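Long-range contacts in uronate isomerase (Caulobacter crescentus, PDB 2Q01), which catalyses the interconversion of D-glucuronate with D-fructuronate, and of D-galacturonate with D-tagaturonate, in pentose and glucuronate metabolism: residues Y68-L73 / R326-D331; G311-H316 / I332-E337; D34-S39 / R162-T167; G190-T195 / Q474-A479. All blocks are in the same frame, centred on the assembly; numbering follows the deposited sequence. Where two conformers were deposited one is given.

In the fold
From the N terminus, residues 34-39 lead into the first strand of the barrel sheet, 37-39, and contact 3 closes the first long loop when strand 165-169 pairs beside it. Before that loop is complete the chain passes through helix 67-74, whose partner lies far ahead at 326-331, so contact 1 crosses contact 3. Strand 192-194 follows and waits for the C-terminal residues 474-479; contact 4 thus crosses contact 1 and encloses contact 2, a short loop between 311-316 and 332-337 that contact 1 also crosses. Contacts 3 and 4 touch through strand 165-169, their centres 13 Å apart. Contacts 1 and 2 also touch, lie across the chain's centre from contact 4, and both reach the second subunit.

Contact 1 of 4, residues Y68-L73 / R326-D331; sequences YLFRML and RDKGAD
Arg-71 and Phe-70, neighbours on one helix, reach the loop at Gly-329 and Lys-328 in different ways, one by a charged hydrogen bond and the other by a ring edge. The arginine chain turns at chi3 (55°), which folds the guanidinium back so that NH2 donates to Gly-329 O at 2.7 Å. That bond is bent, 144° at the hydrogen, and the donor stands above the carbonyl plane. The aliphatic part of the same side chain lies against the glycine, with Arg-71 CG 3.5 Å from Gly-329 CA, so a single residue is met by both the polar end and the stem. Gly-329 has a positive phi, and its lack of a side chain lets the arginine stem come this close.

Phe-70 brings the edge of its ring to the preceding peptide: CE2 is 3.3 Å from Lys-328 O, which lies near the ring plane. Further round the rim, CZ comes to 4.4 Å from CD of the Lys-328 side chain.

The other terminal nitrogen of the guanidinium, NH1, bonds to Pro-373 O of the second subunit. Within its own chain the contact joins helix 67-74, packed against helices 96-105 and 114-126 through Leu-69, to the loop between helix 318-323 and strand 332-333.

Contact 2 of 4, residues G311-H316 / I332-E337; sequences GSHRNH and IPMRTE
Three backbone hydrogen bonds join Gly-311 and His-313 to Ile-332 and Met-334 as a short antiparallel pairing. His-313 and Ile-332 form the hydrogen-bonded pair: His-313 N donates to Ile-332 O at 2.8 Å, and Ile-332 N returns a bond to His-313 O at 3.1 Å. Beyond the non-hydrogen-bonded pair of Ser-312 and Pro-333, Met-334 N meets Gly-311 O at 2.7 Å. The same glycine oxygen also receives a CA-H...O contact from Pro-333. Within the second segment, Thr-336 OG1 donates to Met-334 O and lies 3.6 Å from Gly-311 CA.

Packing builds outward from this core. In the conformer given, one of two for this residue, Met-334 crosses His-313 at about a right angle, its CG 3.7 Å from His-313 CB, while the bend at chi3 (-75°) carries CE over to Ser-312 O at 3.6 Å. On the face shared by His-313 and Ile-332, the isoleucine CG1 sits over the His-316 ring in a CH-pi contact, 4.2 Å from its centroid.

Both ring nitrogens of that histidine are engaged by the second subunit, ND1 with Tyr-378 OH and NE2 with Val-339 O. One ring thus combines an apolar contact on its face with polar bonds to another chain, so the chemistry of this small ribbon couples the local fold to the subunit interface.

Contact 3 of 4, residues D34-S39 / R162-T167; sequences DLPIIS and RFNIET
Ile-37 pairs with Ile-165 in parallel fashion and is bonded through its backbone to the two residues flanking that partner. Its N donates to Asn-164 O at 2.9 Å, nearly straight at 160°, and its O accepts from Glu-166 N, also at 2.9 Å. Two residues on, Ser-39 N bonds to Thr-167 O. Because Ile-38 pairs with Thr-167 and not with the residue directly after Ile-165, the register slips by one: a beta bulge, with the chain turning a corner at Glu-166.

Side chains fill in around these bonds. Pro-36 lies side by side with both Asn-164 and Glu-166, its CG 3.9 Å from Asn-164 OD1. Glu-166 points its CG opposite its own N (chi1 -176°) and stays extended beyond, which brings OE2 to 3.6 Å from Pro-36 CB. Ile-37 CD1 reaches Phe-163 O at 3.5 Å. Asn-164, the first residue to leave helical angles after helix 156-162, has positive phi in a Schellman motif.

A second shell positions the polar groups. Glu-166 OE1 forms a salt bridge with Lys-467 NZ, and Ser-39 OG bonds to Asp-417 OD1. Ile-37 packs on helix 425-445 while Pro-36 and Ile-38 pack on helix 451-469; strand 165-169 runs alongside as the adjacent parallel strand in the sheet of this TIM-barrel relative.

Contact 4 of 4, residues G190-T195 / Q474-A479; sequences GGHVIT and QRPDWA
Strand 192-194 belongs to a parallel sheet, and the loop after helix 451-469 lies over His-192 there, with a type I turn from Pro-476 to Ala-479. The imidazole is the centre of the contact, and it is met from several directions. Arg-475, bent at chi2 and chi3, lays a face of its guanidinium over His-192 CB, NH2 coming to 3.4 Å; the two flat groups are inclined by 42°. Toward the end of the ring, His-192 NE2 meets Pro-476 CD at 3.5 Å.

Trp-478 approaches with the far corner of its six-membered ring, CH2 lying 3.4 Å from His-192 CD2. The rings are oblique, their planes 31° apart. The same CH2 touches Ile-194 CG2 at 4.0 Å, and CZ3 lies 3.6 Å from Gly-191 O, both these partners near the indole plane. Ala-479 CB adds a contact with His-192 CB at 3.9 Å.

No hydrogen bond crosses between the segments; the polar ends are held partly by strand 165-169. His-192 ND1 bonds to Thr-167 OG1, and Arg-475 NH2 to Glu-166 O, while Arg-475 NE bonds to Arg-480 O. What results is a C-terminal segment packed against strand 192-194 of the parallel sheet, consistent with the TIM-barrel clan.

Contact 1 of 4, residues Y68-L73 / R326-D331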
loop_
_atom_site.group_PDB
_atom_site.type_symbol
_atom_site.label_atom_id
_atom_site.label_comp_id
_atom_site.label_asym_id
_atom_site.label_seq_id
_atom_site.Cartn_x
_atom_site.Cartn_y
_atom_site.Cartn_z
ATOM N N TYR B 68 -20.887 10.559 6.534
ATOM C CA TYR B 68 -20.181 10.622 5.243
ATOM C C TYR B 68 -20.433 11.951 4.533
ATOM O O TYR B 68 -19.535 12.498 3.880
ATOM C CB TYR B 68 -20.640 9.494 4.314
ATOM C CG TYR B 68 -20.092 8.123 4.627
ATOM C CD1 TYR B 68 -20.711 7.302 5.572
ATOM C CD2 TYR B 68 -18.972 7.632 3.957
ATOM C CE1 TYR B 68 -20.216 6.032 5.859
ATOM C CE2 TYR B 68 -18.468 6.363 4.234
ATOM C CZ TYR B 68 -19.096 5.570 5.185
ATOM O OH TYR B 68 -18.606 4.314 5.463
ATOM N N LEU B 69 -21.658 12.458 4.668
ATOM C CA LEU B 69 -22.066 13.690 4.008
ATOM C C LEU B 69 -21.599 14.940 4.736
ATOM O O LEU B 69 -20.934 15.781 4.130
ATOM C CB LEU B 69 -23.584 13.725 3.777
ATOM C CG LEU B 69 -24.168 12.676 2.821
ATOM C CD1 LEU B 69 -25.628 12.975 2.547
ATOM C CD2 LEU B 69 -23.389 12.568 1.507
ATOM N N PHE B 70 -21.921 15.069 6.024
ATOM C CA PHE B 70 -21.538 16.291 6.734
ATOM C C PHE B 70 -20.035 16.469 7.010
ATOM O O PHE B 70 -19.583 17.591 7.196
ATOM C CB PHE B 70 -22.446 16.640 7.938
ATOM C CG PHE B 70 -22.457 15.628 9.062
ATOM C CD1 PHE B 70 -23.605 14.884 9.314
ATOM C CD2 PHE B 70 -21.367 15.481 9.919
ATOM C CE1 PHE B 70 -23.652 13.970 10.366
ATOM C CE2 PHE B 70 -21.400 14.564 10.972
ATOM C CZ PHE B 70 -22.544 13.813 11.198
ATOM N N ARG B 71 -19.287 15.371 7.026
ATOM C CA ARG B 71 -17.830 15.444 7.035
ATOM C C ARG B 71 -17.317 16.387 5.950
ATOM O O ARG B 71 -16.695 17.409 6.243
ATOM C CB ARG B 71 -17.223 14.051 6.851
ATOM C CG ARG B 71 -16.863 13.354 8.153
ATOM C CD ARG B 71 -16.268 11.979 7.897
ATOM N NE ARG B 71 -15.112 12.041 7.007
ATOM C CZ ARG B 71 -13.849 12.036 7.421
ATOM N NH1 ARG B 71 -12.860 12.095 6.540
ATOM N NH2 ARG B 71 -13.575 11.972 8.717
ATOM N N MET B 72 -17.584 16.035 4.697
ATOM C CA MET B 72 -17.148 16.836 3.550
ATOM C C MET B 72 -17.527 18.296 3.695
ATOM O O MET B 72 -16.718 19.179 3.424
ATOM C CB MET B 72 -17.759 16.331 2.235
ATOM C CG MET B 72 -16.899 15.407 1.385
ATOM S SD MET B 72 -15.330 16.011 0.724
ATOM C CE MET B 72 -15.583 17.759 0.559
ATOM N N LEU B 73 -18.767 18.545 4.102
ATOM C CA LEU B 73 -19.234 19.909 4.262
ATOM C C LEU B 73 -18.496 20.599 5.406
ATOM O O LEU B 73 -17.967 21.692 5.211
ATOM C CB LEU B 73 -20.759 19.972 4.402
ATOM C CG LEU B 73 -21.503 19.977 3.058
ATOM C CD1 LEU B 73 -21.981 18.597 2.683
ATOM C CD2 LEU B 73 -22.684 20.915 3.101
ATOM N N ARG B 326 -20.133 11.618 20.118
ATOM C CA ARG B 326 -19.631 10.512 19.300
ATOM C C ARG B 326 -20.251 10.447 17.901
ATOM O O ARG B 326 -21.291 11.067 17.645
ATOM C CB ARG B 326 -19.829 9.183 20.034
ATOM C CG ARG B 326 -18.615 8.742 20.839
ATOM C CD ARG B 326 -18.770 7.313 21.315
ATOM N NE ARG B 326 -17.535 6.536 21.190
ATOM C CZ ARG B 326 -16.598 6.436 22.130
ATOM N NH1 ARG B 326 -15.516 5.698 21.913
ATOM N NH2 ARG B 326 -16.734 7.074 23.285
ATOM N N ASP B 327 -19.589 9.698 17.012
ATOM C CA ASP B 327 -20.034 9.423 15.628
ATOM C C ASP B 327 -20.334 10.659 14.769
ATOM O O ASP B 327 -21.312 10.680 14.017
ATOM C CB ASP B 327 -21.231 8.458 15.618
ATOM C CG ASP B 327 -20.857 7.052 16.054
ATOM O OD1 ASP B 327 -21.527 6.519 16.963
ATOM O OD2 ASP B 327 -19.897 6.483 15.487
ATOM N N LYS B 328 -19.497 11.685 14.887
ATOM C CA LYS B 328 -19.713 12.930 14.151
ATOM C C LYS B 328 -18.719 13.105 12.999
ATOM O O LYS B 328 -18.481 14.220 12.531
ATOM C CB LYS B 328 -19.705 14.141 15.099
ATOM C CG LYS B 328 -20.779 14.101 16.199
ATOM C CD LYS B 328 -22.199 14.034 15.629
ATOM C CE LYS B 328 -23.222 13.760 16.722
ATOM N NZ LYS B 328 -24.556 13.391 16.172
ATOM N N GLY B 329 -18.157 11.990 12.542
ATOM C CA GLY B 329 -17.274 11.984 11.386
ATOM C C GLY B 329 -15.837 12.361 11.677
ATOM O O GLY B 329 -15.115 12.811 10.792
ATOM N N ALA B 330 -15.411 12.177 12.919
ATOM C CA ALA B 330 -14.032 12.474 13.282
ATOM C C ALA B 330 -13.298 11.240 13.790
ATOM O O ALA B 330 -12.422 11.353 14.634
ATOM C CB ALA B 330 -13.984 13.593 14.299
ATOM N N ASP B 331 -13.658 10.067 13.269
ATOM C CA ASP B 331 -12.970 8.816 13.608
ATOM C C ASP B 331 -12.029 8.427 12.469
ATOM O O ASP B 331 -12.472 8.066 11.379
ATOM C CB ASP B 331 -13.967 7.686 13.905
ATOM C CG ASP B 331 -15.058 8.093 14.903
ATOM O OD1 ASP B 331 -14.838 9.007 15.727
ATOM O OD2 ASP B 331 -16.147 7.488 14.862
#

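Contact 2 of 4, residues G311-H316 / I332-E337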
loop_
_atom_site.group_PDB
_atom_site.type_symbol
_atom_site.label_atom_id
_atom_site.label_comp_id
_atom_site.label_asym_id
_atom_site.label_seq_id
_atom_site.Cartn_x
_atom_site.Cartn_y
_atom_site.Cartn_z
ATOM N N GLY B 311 -9.008 -0.736 14.860
ATOM C CA GLY B 311 -8.074 0.229 14.291
ATOM C C GLY B 311 -8.604 1.619 14.031
ATOM O O GLY B 311 -8.044 2.355 13.214
ATOM N N SER B 312 -9.676 1.987 14.722
ATOM C CA SER B 312 -10.227 3.324 14.591
ATOM C C SER B 312 -9.838 4.216 15.773
ATOM O O SER B 312 -10.087 3.873 16.928
ATOM C CB SER B 312 -11.746 3.255 14.436
ATOM O OG SER B 312 -12.284 4.539 14.203
ATOM N N HIS B 313 -9.201 5.343 15.462
ATOM C CA HIS B 313 -8.944 6.408 16.426
ATOM C C HIS B 313 -10.220 7.217 16.552
ATOM O O HIS B 313 -10.425 8.179 15.811
ATOM C CB HIS B 313 -7.829 7.317 15.921
ATOM C CG HIS B 313 -7.248 8.214 16.967
ATOM N ND1 HIS B 313 -7.974 9.209 17.583
ATOM C CD2 HIS B 313 -6.000 8.283 17.485
ATOM C CE1 HIS B 313 -7.206 9.838 18.453
ATOM N NE2 HIS B 313 -6.000 9.299 18.408
ATOM N N ARG B 314 -11.073 6.829 17.491
ATOM C CA ARG B 314 -12.370 7.468 17.644
ATOM C C ARG B 314 -12.247 8.817 18.322
ATOM O O ARG B 314 -11.365 9.015 19.160
ATOM C CB ARG B 314 -13.348 6.551 18.388
ATOM C CG ARG B 314 -13.574 5.232 17.662
ATOM C CD ARG B 314 -14.762 4.452 18.184
ATOM N NE ARG B 314 -14.802 3.105 17.610
ATOM C CZ ARG B 314 -15.365 2.790 16.444
ATOM N NH1 ARG B 314 -15.957 3.721 15.703
ATOM N NH2 ARG B 314 -15.338 1.532 16.016
ATOM N N ASN B 315 -13.122 9.740 17.915
ATOM C CA ASN B 315 -13.258 11.068 18.509
ATOM C C ASN B 315 -11.971 11.877 18.454
ATOM O O ASN B 315 -11.543 12.461 19.451
ATOM C CB ASN B 315 -13.817 10.970 19.940
ATOM C CG ASN B 315 -15.071 10.117 20.019
ATOM O OD1 ASN B 315 -16.003 10.286 19.230
ATOM N ND2 ASN B 315 -15.096 9.190 20.966
ATOM N N HIS B 316 -11.368 11.898 17.268
ATOM C CA HIS B 316 -10.095 12.572 17.014
ATOM C C HIS B 316 -10.194 14.087 17.205
ATOM O O HIS B 316 -9.256 14.717 17.691
ATOM C CB HIS B 316 -9.626 12.235 15.601
ATOM C CG HIS B 316 -8.218 12.634 15.314
ATOM N ND1 HIS B 316 -7.886 13.861 14.782
ATOM C CD2 HIS B 316 -7.054 11.966 15.477
ATOM C CE1 HIS B 316 -6.575 13.932 14.627
ATOM N NE2 HIS B 316 -6.047 12.794 15.042
ATOM N N ILE B 332 -10.729 8.515 12.742
ATOM C CA ILE B 332 -9.683 8.369 11.736
ATOM C C ILE B 332 -9.022 6.995 11.889
ATOM O O ILE B 332 -8.765 6.566 13.005
ATOM C CB ILE B 332 -8.610 9.509 11.881
ATOM C CG1 ILE B 332 -9.257 10.889 12.096
ATOM C CG2 ILE B 332 -7.652 9.545 10.695
ATOM C CD1 ILE B 332 -10.136 11.419 10.934
ATOM N N PRO B 333 -8.788 6.275 10.772
ATOM C CA PRO B 333 -8.081 4.991 10.833
ATOM C C PRO B 333 -6.658 5.079 11.368
ATOM O O PRO B 333 -5.992 6.103 11.215
ATOM C CB PRO B 333 -8.032 4.549 9.370
ATOM C CG PRO B 333 -9.151 5.249 8.725
ATOM C CD PRO B 333 -9.220 6.579 9.396
ATOM N N MET B 334 -6.218 3.992 11.990
ATOM C CA MET B 334 -4.861 3.863 12.514
ATOM C C MET B 334 -4.156 2.715 11.817
ATOM O O MET B 334 -4.813 1.804 11.300
ATOM C CB MET B 334 -4.892 3.551 14.009
ATOM C CG MET B 334 -5.432 4.645 14.888
ATOM S SD MET B 334 -5.259 4.239 16.631
ATOM C CE MET B 334 -6.544 3.018 16.848
ATOM N N ARG B 335 -2.826 2.762 11.820
ATOM C CA ARG B 335 -1.990 1.655 11.388
ATOM C C ARG B 335 -2.288 0.475 12.320
ATOM O O ARG B 335 -2.228 0.618 13.539
ATOM C CB ARG B 335 -0.525 2.091 11.460
ATOM C CG ARG B 335 0.522 0.992 11.355
ATOM C CD ARG B 335 1.916 1.600 11.248
ATOM N NE ARG B 335 2.105 2.701 12.195
ATOM C CZ ARG B 335 3.012 3.669 12.068
ATOM N NH1 ARG B 335 3.838 3.695 11.028
ATOM N NH2 ARG B 335 3.088 4.618 12.990
ATOM N N THR B 336 -2.647 -0.669 11.736
ATOM C CA THR B 336 -3.127 -1.826 12.498
ATOM C C THR B 336 -2.268 -3.081 12.279
ATOM O O THR B 336 -1.746 -3.303 11.188
ATOM C CB THR B 336 -4.614 -2.108 12.177
ATOM O OG1 THR B 336 -5.340 -0.872 12.198
ATOM C CG2 THR B 336 -5.247 -3.058 13.192
ATOM N N GLU B 337 -2.119 -3.878 13.337
ATOM C CA GLU B 337 -1.287 -5.080 13.341
ATOM C C GLU B 337 -2.145 -6.295 13.703
ATOM O O GLU B 337 -3.000 -6.211 14.589
ATOM C CB GLU B 337 -0.156 -4.908 14.361
ATOM C CG GLU B 337 1.152 -5.621 14.019
ATOM C CD GLU B 337 1.150 -7.109 14.348
ATOM O OE1 GLU B 337 1.831 -7.867 13.617
ATOM O OE2 GLU B 337 0.480 -7.516 15.328
#

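Contact 3 of 4, residues D34-S39 / R162-T167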
loop_
_atom_site.group_PDB
_atom_site.type_symbol
_atom_site.label_atom_id
_atom_site.label_comp_id
_atom_site.label_asym_id
_atom_site.label_seq_id
_atom_site.Cartn_x
_atom_site.Cartn_y
_atom_site.Cartn_z
ATOM N N ASP B 34 -30.805 -8.857 -9.127
ATOM C CA ASP B 34 -32.161 -8.945 -8.610
ATOM C C ASP B 34 -32.291 -9.972 -7.493
ATOM O O ASP B 34 -33.394 -10.229 -7.015
ATOM C CB ASP B 34 -33.141 -9.261 -9.747
ATOM C CG ASP B 34 -33.391 -8.066 -10.657
ATOM O OD1 ASP B 34 -33.669 -6.962 -10.133
ATOM O OD2 ASP B 34 -33.319 -8.233 -11.895
ATOM N N LEU B 35 -31.164 -10.555 -7.085
ATOM C CA LEU B 35 -31.118 -11.421 -5.906
ATOM C C LEU B 35 -31.464 -10.619 -4.651
ATOM O O LEU B 35 -31.209 -9.407 -4.605
ATOM C CB LEU B 35 -29.733 -12.065 -5.756
ATOM C CG LEU B 35 -29.383 -13.270 -6.633
ATOM C CD1 LEU B 35 -27.942 -13.664 -6.412
ATOM C CD2 LEU B 35 -30.302 -14.456 -6.358
ATOM N N PRO B 36 -32.056 -11.281 -3.637
ATOM C CA PRO B 36 -32.371 -10.562 -2.402
ATOM C C PRO B 36 -31.130 -10.018 -1.705
ATOM O O PRO B 36 -30.043 -10.590 -1.827
ATOM C CB PRO B 36 -33.043 -11.633 -1.528
ATOM C CG PRO B 36 -33.532 -12.670 -2.501
ATOM C CD PRO B 36 -32.481 -12.692 -3.564
ATOM N N ILE B 37 -31.300 -8.905 -1.001
ATOM C CA ILE B 37 -30.219 -8.292 -0.239
ATOM C C ILE B 37 -30.043 -8.990 1.117
ATOM O O ILE B 37 -30.987 -9.112 1.900
ATOM C CB ILE B 37 -30.467 -6.775 -0.062
ATOM C CG1 ILE B 37 -30.306 -6.052 -1.404
ATOM C CG2 ILE B 37 -29.527 -6.175 0.981
ATOM C CD1 ILE B 37 -30.912 -4.664 -1.432
ATOM N N ILE B 38 -28.834 -9.473 1.370
ATOM C CA ILE B 38 -28.475 -9.994 2.687
ATOM C C ILE B 38 -27.513 -9.016 3.341
ATOM O O ILE B 38 -26.406 -8.772 2.838
ATOM C CB ILE B 38 -27.859 -11.399 2.610
ATOM C CG1 ILE B 38 -28.872 -12.377 2.021
ATOM C CG2 ILE B 38 -27.408 -11.869 3.993
ATOM C CD1 ILE B 38 -28.231 -13.586 1.426
ATOM N N SER B 39 -27.960 -8.456 4.459
ATOM C CA SER B 39 -27.254 -7.376 5.122
ATOM C C SER B 39 -26.913 -7.754 6.576
ATOM O O SER B 39 -27.600 -7.336 7.511
ATOM C CB SER B 39 -28.098 -6.102 5.048
ATOM O OG SER B 39 -27.411 -5.001 5.601
ATOM N N ARG B 162 -40.048 -3.589 -0.726
ATOM C CA ARG B 162 -39.724 -3.099 -2.062
ATOM C C ARG B 162 -38.246 -3.272 -2.400
ATOM O O ARG B 162 -37.898 -3.528 -3.557
ATOM C CB ARG B 162 -40.104 -1.624 -2.203
ATOM C CG ARG B 162 -40.259 -1.178 -3.652
ATOM C CD ARG B 162 -39.542 0.128 -3.924
ATOM N NE ARG B 162 -40.236 1.274 -3.343
ATOM C CZ ARG B 162 -40.070 2.532 -3.739
ATOM N NH1 ARG B 162 -39.234 2.825 -4.731
ATOM N NH2 ARG B 162 -40.750 3.498 -3.141
ATOM N N PHE B 163 -37.385 -3.136 -1.389
ATOM C CA PHE B 163 -35.938 -3.257 -1.573
ATOM C C PHE B 163 -35.485 -4.715 -1.700
ATOM O O PHE B 163 -34.347 -4.984 -2.106
ATOM C CB PHE B 163 -35.181 -2.573 -0.432
ATOM C CG PHE B 163 -35.238 -1.062 -0.459
ATOM C CD1 PHE B 163 -35.590 -0.366 -1.617
ATOM C CD2 PHE B 163 -34.897 -0.331 0.679
ATOM C CE1 PHE B 163 -35.629 1.027 -1.631
ATOM C CE2 PHE B 163 -34.928 1.061 0.673
ATOM C CZ PHE B 163 -35.295 1.742 -0.483
ATOM N N ASN B 164 -36.387 -5.636 -1.363
ATOM C CA ASN B 164 -36.150 -7.079 -1.421
ATOM C C ASN B 164 -35.061 -7.489 -0.435
ATOM O O ASN B 164 -34.141 -8.238 -0.762
ATOM C CB ASN B 164 -35.858 -7.557 -2.861
ATOM C CG ASN B 164 -36.078 -9.055 -3.049
ATOM O OD1 ASN B 164 -35.540 -9.652 -3.984
ATOM N ND2 ASN B 164 -36.864 -9.664 -2.162
ATOM N N ILE B 165 -35.167 -6.969 0.782
ATOM C CA ILE B 165 -34.229 -7.323 1.828
ATOM C C ILE B 165 -34.680 -8.634 2.437
ATOM O O ILE B 165 -35.817 -8.767 2.885
ATOM C CB ILE B 165 -34.081 -6.210 2.884
ATOM C CG1 ILE B 165 -33.627 -4.911 2.201
ATOM C CG2 ILE B 165 -33.084 -6.632 3.980
ATOM C CD1 ILE B 165 -33.873 -3.639 2.995
ATOM N N GLU B 166 -33.784 -9.612 2.412
ATOM C CA GLU B 166 -34.053 -10.905 3.004
ATOM C C GLU B 166 -33.739 -10.879 4.496
ATOM O O GLU B 166 -34.572 -11.269 5.313
ATOM C CB GLU B 166 -33.240 -11.982 2.300
ATOM C CG GLU B 166 -33.542 -13.373 2.800
ATOM C CD GLU B 166 -33.317 -14.429 1.754
ATOM O OE1 GLU B 166 -32.542 -15.358 2.039
ATOM O OE2 GLU B 166 -33.917 -14.335 0.657
ATOM N N THR B 167 -32.537 -10.410 4.831
ATOM C CA THR B 167 -32.061 -10.314 6.209
ATOM C C THR B 167 -31.456 -8.935 6.433
ATOM O O THR B 167 -30.669 -8.462 5.613
ATOM C CB THR B 167 -30.988 -11.395 6.496
ATOM O OG1 THR B 167 -31.561 -12.695 6.308
ATOM C CG2 THR B 167 -30.432 -11.283 7.916
#

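Contact 4 of 4, residues G190-T195 / Q474-A479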
loop_
_atom_site.group_PDB
_atom_site.type_symbol
_atom_site.label_atom_id
_atom_site.label_comp_id
_atom_site.label_asym_id
_atom_site.label_seq_id
_atom_site.Cartn_x
_atom_site.Cartn_y
_atom_site.Cartn_z
ATOM N N GLY B 190 -43.465 -10.077 8.111
ATOM C CA GLY B 190 -42.519 -11.194 8.119
ATOM C C GLY B 190 -41.071 -10.840 7.840
ATOM O O GLY B 190 -40.280 -11.707 7.467
ATOM N N GLY B 191 -40.726 -9.568 8.026
ATOM C CA GLY B 191 -39.365 -9.089 7.803
ATOM C C GLY B 191 -38.386 -9.635 8.824
ATOM O O GLY B 191 -38.649 -9.599 10.031
ATOM N N HIS B 192 -37.259 -10.141 8.326
ATOM C CA HIS B 192 -36.244 -10.775 9.154
ATOM C C HIS B 192 -35.233 -9.723 9.586
ATOM O O HIS B 192 -34.140 -9.613 9.029
ATOM C CB HIS B 192 -35.596 -11.930 8.386
ATOM C CG HIS B 192 -34.649 -12.769 9.192
ATOM N ND1 HIS B 192 -33.328 -12.946 8.837
ATOM C CD2 HIS B 192 -34.836 -13.505 10.312
ATOM C CE1 HIS B 192 -32.739 -13.741 9.710
ATOM N NE2 HIS B 192 -33.633 -14.096 10.616
ATOM N N VAL B 193 -35.636 -8.926 10.572
ATOM C CA VAL B 193 -34.756 -7.950 11.194
ATOM C C VAL B 193 -34.179 -8.571 12.463
ATOM O O VAL B 193 -34.908 -8.877 13.407
ATOM C CB VAL B 193 -35.478 -6.623 11.504
ATOM C CG1 VAL B 193 -34.535 -5.654 12.204
ATOM C CG2 VAL B 193 -36.034 -6.000 10.217
ATOM N N ILE B 194 -32.869 -8.782 12.459
ATOM C CA ILE B 194 -32.179 -9.399 13.590
ATOM C C ILE B 194 -31.181 -8.433 14.220
ATOM O O ILE B 194 -31.079 -7.275 13.813
ATOM C CB ILE B 194 -31.482 -10.733 13.204
ATOM C CG1 ILE B 194 -30.468 -10.525 12.075
ATOM C CG2 ILE B 194 -32.517 -11.771 12.822
ATOM C CD1 ILE B 194 -29.529 -11.696 11.872
ATOM N N THR B 195 -30.452 -8.919 15.215
ATOM C CA THR B 195 -29.516 -8.083 15.956
ATOM C C THR B 195 -28.091 -8.645 15.922
ATOM O O THR B 195 -27.853 -9.729 15.387
ATOM C CB THR B 195 -30.008 -7.859 17.411
ATOM O OG1 THR B 195 -29.073 -7.038 18.115
ATOM C CG2 THR B 195 -30.187 -9.184 18.147
ATOM N N GLN B 474 -30.765 -21.245 8.538
ATOM C CA GLN B 474 -32.009 -21.572 9.227
ATOM C C GLN B 474 -32.817 -20.304 9.461
ATOM O O GLN B 474 -32.519 -19.534 10.377
ATOM C CB GLN B 474 -31.759 -22.278 10.569
ATOM C CG GLN B 474 -30.998 -23.596 10.492
ATOM C CD GLN B 474 -29.579 -23.486 11.029
ATOM O OE1 GLN B 474 -29.279 -23.988 12.112
ATOM N NE2 GLN B 474 -28.702 -22.820 10.280
ATOM N N ARG B 475 -33.823 -20.078 8.615
ATOM C CA ARG B 475 -34.797 -19.017 8.850
ATOM C C ARG B 475 -35.661 -19.409 10.039
ATOM O O ARG B 475 -36.071 -20.569 10.151
ATOM C CB ARG B 475 -35.703 -18.798 7.631
ATOM C CG ARG B 475 -35.060 -18.087 6.455
ATOM C CD ARG B 475 -34.971 -16.586 6.661
ATOM N NE ARG B 475 -36.169 -15.877 6.216
ATOM C CZ ARG B 475 -36.163 -14.617 5.781
ATOM N NH1 ARG B 475 -37.287 -14.026 5.389
ATOM N NH2 ARG B 475 -35.025 -13.945 5.727
ATOM N N PRO B 476 -35.929 -18.452 10.944
ATOM C CA PRO B 476 -36.862 -18.753 12.015
ATOM C C PRO B 476 -38.310 -18.676 11.528
ATOM O O PRO B 476 -38.580 -18.100 10.469
ATOM C CB PRO B 476 -36.571 -17.667 13.057
ATOM C CG PRO B 476 -35.436 -16.839 12.511
ATOM C CD PRO B 476 -35.399 -17.082 11.051
ATOM N N ASP B 477 -39.223 -19.254 12.307
ATOM C CA ASP B 477 -40.641 -19.344 11.952
ATOM C C ASP B 477 -41.346 -17.989 11.930
ATOM O O ASP B 477 -42.344 -17.820 11.227
ATOM C CB ASP B 477 -41.375 -20.285 12.916
ATOM C CG ASP B 477 -40.733 -21.664 13.003
ATOM O OD1 ASP B 477 -41.419 -22.658 12.677
ATOM O OD2 ASP B 477 -39.547 -21.757 13.397
ATOM N N TRP B 478 -40.820 -17.033 12.696
ATOM C CA TRP B 478 -41.434 -15.709 12.835
ATOM C C TRP B 478 -41.231 -14.784 11.635
ATOM O O TRP B 478 -41.910 -13.759 11.513
ATOM C CB TRP B 478 -40.982 -15.020 14.134
ATOM C CG TRP B 478 -39.488 -14.874 14.337
ATOM C CD1 TRP B 478 -38.694 -15.660 15.118
ATOM C CD2 TRP B 478 -38.626 -13.860 13.782
ATOM N NE1 TRP B 478 -37.394 -15.209 15.083
ATOM C CE2 TRP B 478 -37.325 -14.108 14.270
ATOM C CE3 TRP B 478 -38.829 -12.766 12.924
ATOM C CZ2 TRP B 478 -36.229 -13.309 13.923
ATOM C CZ3 TRP B 478 -37.743 -11.970 12.585
ATOM C CH2 TRP B 478 -36.458 -12.249 13.083
ATOM N N ALA B 479 -40.288 -15.147 10.770
ATOM C CA ALA B 479 -40.013 -14.407 9.542
ATOM C C ALA B 479 -40.650 -15.091 8.326
ATOM O O ALA B 479 -41.222 -16.181 8.441
ATOM C CB ALA B 479 -38.507 -14.269 9.349
#